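Local coordinates for protein transmembrane oligosaccharyl transferase (Archaeoglobus fulgidus, PDB 3WAJ) that is an archaeal membrane protein of the oligosaccharyl transferase STT3 family, with an N-terminal helical membrane region of the GT-C clan followed by a large C-terminal globular region, at residues Q719-A724 against E744-Y749. Sequence-based numbering, arbitrary orientation.
Sequences QVLQTA and EVLYKY
Val745 and Ala724 meet where the two helices draw near, CG1 of Val745 resting 3.6 Å from CB of Ala724. The same methyl also touches Val720, whose CG1 faces both methyls of Val745, 3.9 Å from Val745 CG2. Val720 CG1 is placed there by a first torsion of 162°, which sets it opposite the backbone N and turned to the partner helix. At the other end of the contact Leu721 lies at roughly a right angle to Tyr749 and uses both terminal methyls: CD1 stands over one face of the phenol ring, 4.1 Å from its centroid and nearer the rim, a CH-pi contact, while CD2 comes within 3.7 Å of Tyr749 CE1. Leu746 makes a looser approach, its CD2 4.4 Å from Leu721 CD1 and equally far from the Ala724 methyl. This is helix-helix packing through apolar side chains alone: no hydrogen bond crosses between the segments. The axes of 719-724 and 744-749 come within 9.9 Å and cross at -116°, and the small side chain of Ala724 probably helps Val745 CG1 come close to the backbone, 4.5 Å from Leu721 CA. The segments lie on helices 717-732 and 740-755, successive in the C-terminal globular region and far from the zinc site. Behind this layer, Trp705 of helix 703-708 packs on Val720 and Ala724, Ile765 touches Val745, and the ring of Phe641 meets that of Tyr749. Gln719 O accepts hydrogen bonds from both the backbone N and the hydroxyl of Thr723, from opposite faces of its carbonyl plane, and Lys748 NZ forms a salt bridge of 2.9 Å with Glu744 OE1, reaching it from above the carboxylate plane. Ser768 OG hydrogen-bonds to this carboxylate oxygen, and Ala766 O to the ammonium group.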
ATOM      1  N   GLN A 719     -11.722  -1.577 -37.316  1.00 34.35           N
ATOM      2  CA  GLN A 719     -11.171  -0.261 -36.972  1.00 35.06           C
ATOM      3  C   GLN A 719     -10.556  -0.294 -35.572  1.00 34.63           C
ATOM      4  O   GLN A 719      -9.462   0.234 -35.367  1.00 33.96           O
ATOM      5  CB  GLN A 719     -12.238   0.845 -37.082  1.00 33.82           C
ATOM      6  CG  GLN A 719     -11.641   2.226 -37.317  1.00 37.33           C
ATOM      7  CD  GLN A 719     -12.652   3.369 -37.165  1.00 39.52           C
ATOM      8  OE1 GLN A 719     -13.767   3.168 -36.686  1.00 39.56           O
ATOM      9  NE2 GLN A 719     -12.253   4.576 -37.568  1.00 33.47           N
ATOM     10  N   VAL A 720     -11.249  -0.926 -34.620  1.00 36.75           N
ATOM     11  CA  VAL A 720     -10.710  -1.069 -33.270  1.00 36.39           C
ATOM     12  C   VAL A 720      -9.359  -1.782 -33.336  1.00 38.63           C
ATOM     13  O   VAL A 720      -8.348  -1.262 -32.852  1.00 34.73           O
ATOM     14  CB  VAL A 720     -11.667  -1.827 -32.325  1.00 35.52           C
ATOM     15  CG1 VAL A 720     -10.910  -2.329 -31.095  1.00 31.73           C
ATOM     16  CG2 VAL A 720     -12.850  -0.933 -31.905  1.00 30.44           C
ATOM     17  N   LEU A 721      -9.337  -2.951 -33.970  1.00 31.60           N
ATOM     18  CA  LEU A 721      -8.107  -3.741 -34.071  1.00 32.97           C
ATOM     19  C   LEU A 721      -6.958  -3.013 -34.788  1.00 36.05           C
ATOM     20  O   LEU A 721      -5.828  -3.009 -34.311  1.00 40.69           O
ATOM     21  CB  LEU A 721      -8.389  -5.079 -34.756  1.00 27.91           C
ATOM     22  CG  LEU A 721      -7.148  -5.936 -34.978  1.00 33.70           C
ATOM     23  CD1 LEU A 721      -6.571  -6.397 -33.644  1.00 27.03           C
ATOM     24  CD2 LEU A 721      -7.445  -7.115 -35.908  1.00 34.16           C
ATOM     25  N   GLN A 722      -7.240  -2.381 -35.921  1.00 35.59           N
ATOM     26  CA  GLN A 722      -6.191  -1.648 -36.632  1.00 35.22           C
ATOM     27  C   GLN A 722      -5.636  -0.489 -35.829  1.00 32.28           C
ATOM     28  O   GLN A 722      -4.457  -0.169 -35.930  1.00 33.25           O
ATOM     29  CB  GLN A 722      -6.685  -1.156 -38.002  1.00 37.27           C
ATOM     30  CG  GLN A 722      -7.177  -2.268 -38.918  1.00 39.46           C
ATOM     31  CD  GLN A 722      -6.278  -3.511 -38.896  1.00 38.55           C
ATOM     32  OE1 GLN A 722      -5.036  -3.419 -38.814  1.00 40.64           O
ATOM     33  NE2 GLN A 722      -6.905  -4.679 -38.985  1.00 32.26           N
ATOM     34  N   THR A 723      -6.499   0.149 -35.044  1.00 30.31           N
ATOM     35  CA  THR A 723      -6.056   1.177 -34.107  1.00 34.40           C
ATOM     36  C   THR A 723      -5.117   0.593 -33.041  1.00 38.40           C
ATOM     37  O   THR A 723      -4.013   1.107 -32.801  1.00 41.92           O
ATOM     38  CB  THR A 723      -7.255   1.838 -33.432  1.00 38.68           C
ATOM     39  OG1 THR A 723      -8.045   2.511 -34.432  1.00 40.55           O
ATOM     40  CG2 THR A 723      -6.793   2.829 -32.368  1.00 33.27           C
ATOM     41  N   ALA A 724      -5.555  -0.498 -32.417  1.00 38.34           N
ATOM     42  CA  ALA A 724      -4.773  -1.175 -31.386  1.00 35.16           C
ATOM     43  C   ALA A 724      -3.377  -1.621 -31.884  1.00 34.41           C
ATOM     44  O   ALA A 724      -2.361  -1.301 -31.269  1.00 33.09           O
ATOM     45  CB  ALA A 724      -5.558  -2.333 -30.834  1.00 35.27           C
ATOM     46  N   GLU A 744      -5.970  -5.364 -23.748  1.00 30.58           N
ATOM     47  CA  GLU A 744      -7.181  -6.186 -23.692  1.00 34.92           C
ATOM     48  C   GLU A 744      -7.681  -6.501 -25.118  1.00 39.62           C
ATOM     49  O   GLU A 744      -8.053  -7.643 -25.424  1.00 35.06           O
ATOM     50  CB  GLU A 744      -8.268  -5.468 -22.884  1.00 30.27           C
ATOM     51  CG  GLU A 744      -9.676  -5.996 -23.136  1.00 35.30           C
ATOM     52  CD  GLU A 744     -10.736  -5.249 -22.324  1.00 46.03           C
ATOM     53  OE1 GLU A 744     -11.820  -4.940 -22.875  1.00 45.62           O
ATOM     54  OE2 GLU A 744     -10.485  -4.981 -21.125  1.00 46.95           O
ATOM     55  N   VAL A 745      -7.676  -5.481 -25.982  1.00 30.04           N
ATOM     56  CA  VAL A 745      -8.035  -5.671 -27.388  1.00 37.19           C
ATOM     57  C   VAL A 745      -7.144  -6.743 -28.002  1.00 32.01           C
ATOM     58  O   VAL A 745      -7.630  -7.659 -28.650  1.00 28.59           O
ATOM     59  CB  VAL A 745      -7.960  -4.351 -28.211  1.00 26.65           C
ATOM     60  CG1 VAL A 745      -8.065  -4.645 -29.681  1.00 25.14           C
ATOM     61  CG2 VAL A 745      -9.092  -3.399 -27.801  1.00 27.88           C
ATOM     62  N   LEU A 746      -5.840  -6.649 -27.767  1.00 28.57           N
ATOM     63  CA  LEU A 746      -4.929  -7.652 -28.301  1.00 33.65           C
ATOM     64  C   LEU A 746      -5.145  -9.056 -27.691  1.00 35.51           C
ATOM     65  O   LEU A 746      -5.075 -10.068 -28.398  1.00 38.97           O
ATOM     66  CB  LEU A 746      -3.480  -7.182 -28.166  1.00 34.58           C
ATOM     67  CG  LEU A 746      -3.151  -5.929 -28.988  1.00 35.46           C
ATOM     68  CD1 LEU A 746      -1.679  -5.515 -28.826  1.00 31.95           C
ATOM     69  CD2 LEU A 746      -3.494  -6.157 -30.455  1.00 29.51           C
ATOM     70  N   TYR A 747      -5.409  -9.118 -26.390  1.00 32.00           N
ATOM     71  CA  TYR A 747      -5.720 -10.382 -25.728  1.00 27.93           C
ATOM     72  C   TYR A 747      -6.890 -11.058 -26.425  1.00 30.06           C
ATOM     73  O   TYR A 747      -6.856 -12.265 -26.681  1.00 30.58           O
ATOM     74  CB  TYR A 747      -6.143 -10.127 -24.283  1.00 34.00           C
ATOM     75  CG  TYR A 747      -5.025  -9.945 -23.303  1.00 32.04           C
ATOM     76  CD1 TYR A 747      -3.736  -9.679 -23.726  1.00 28.17           C
ATOM     77  CD2 TYR A 747      -5.258 -10.070 -21.945  1.00 31.94           C
ATOM     78  CE1 TYR A 747      -2.702  -9.528 -22.810  1.00 30.87           C
ATOM     79  CE2 TYR A 747      -4.231  -9.929 -21.019  1.00 31.79           C
ATOM     80  CZ  TYR A 747      -2.958  -9.655 -21.457  1.00 31.40           C
ATOM     81  OH  TYR A 747      -1.941  -9.492 -20.534  1.00 31.45           O
ATOM     82  N   LYS A 748      -7.931 -10.270 -26.707  1.00 29.95           N
ATOM     83  CA  LYS A 748      -9.137 -10.772 -27.366  1.00 31.89           C
ATOM     84  C   LYS A 748      -8.840 -11.222 -28.778  1.00 31.88           C
ATOM     85  O   LYS A 748      -9.327 -12.265 -29.228  1.00 35.62           O
ATOM     86  CB  LYS A 748     -10.228  -9.693 -27.397  1.00 25.24           C
ATOM     87  CG  LYS A 748     -10.765  -9.361 -26.041  1.00 32.83           C
ATOM     88  CD  LYS A 748     -11.842  -8.282 -26.091  1.00 35.86           C
ATOM     89  CE  LYS A 748     -12.473  -8.153 -24.705  1.00 33.60           C
ATOM     90  NZ  LYS A 748     -13.247  -6.908 -24.513  1.00 31.48           N
ATOM     91  N   TYR A 749      -8.054 -10.416 -29.484  1.00 32.07           N
ATOM     92  CA  TYR A 749      -7.600 -10.770 -30.836  1.00 35.13           C
ATOM     93  C   TYR A 749      -6.850 -12.105 -30.827  1.00 36.14           C
ATOM     94  O   TYR A 749      -7.195 -13.009 -31.584  1.00 38.44           O
ATOM     95  CB  TYR A 749      -6.720  -9.658 -31.406  1.00 26.34           C
ATOM     96  CG  TYR A 749      -6.066  -9.998 -32.732  1.00 34.68           C
ATOM     97  CD1 TYR A 749      -6.827 -10.181 -33.890  1.00 34.99           C
ATOM     98  CD2 TYR A 749      -4.679 -10.090 -32.833  1.00 33.16           C
ATOM     99  CE1 TYR A 749      -6.220 -10.481 -35.103  1.00 38.25           C
ATOM    100  CE2 TYR A 749      -4.057 -10.385 -34.033  1.00 37.95           C
ATOM    101  CZ  TYR A 749      -4.827 -10.582 -35.170  1.00 44.11           C
ATOM    102  OH  TYR A 749      -4.186 -10.862 -36.357  1.00 42.44           O
TER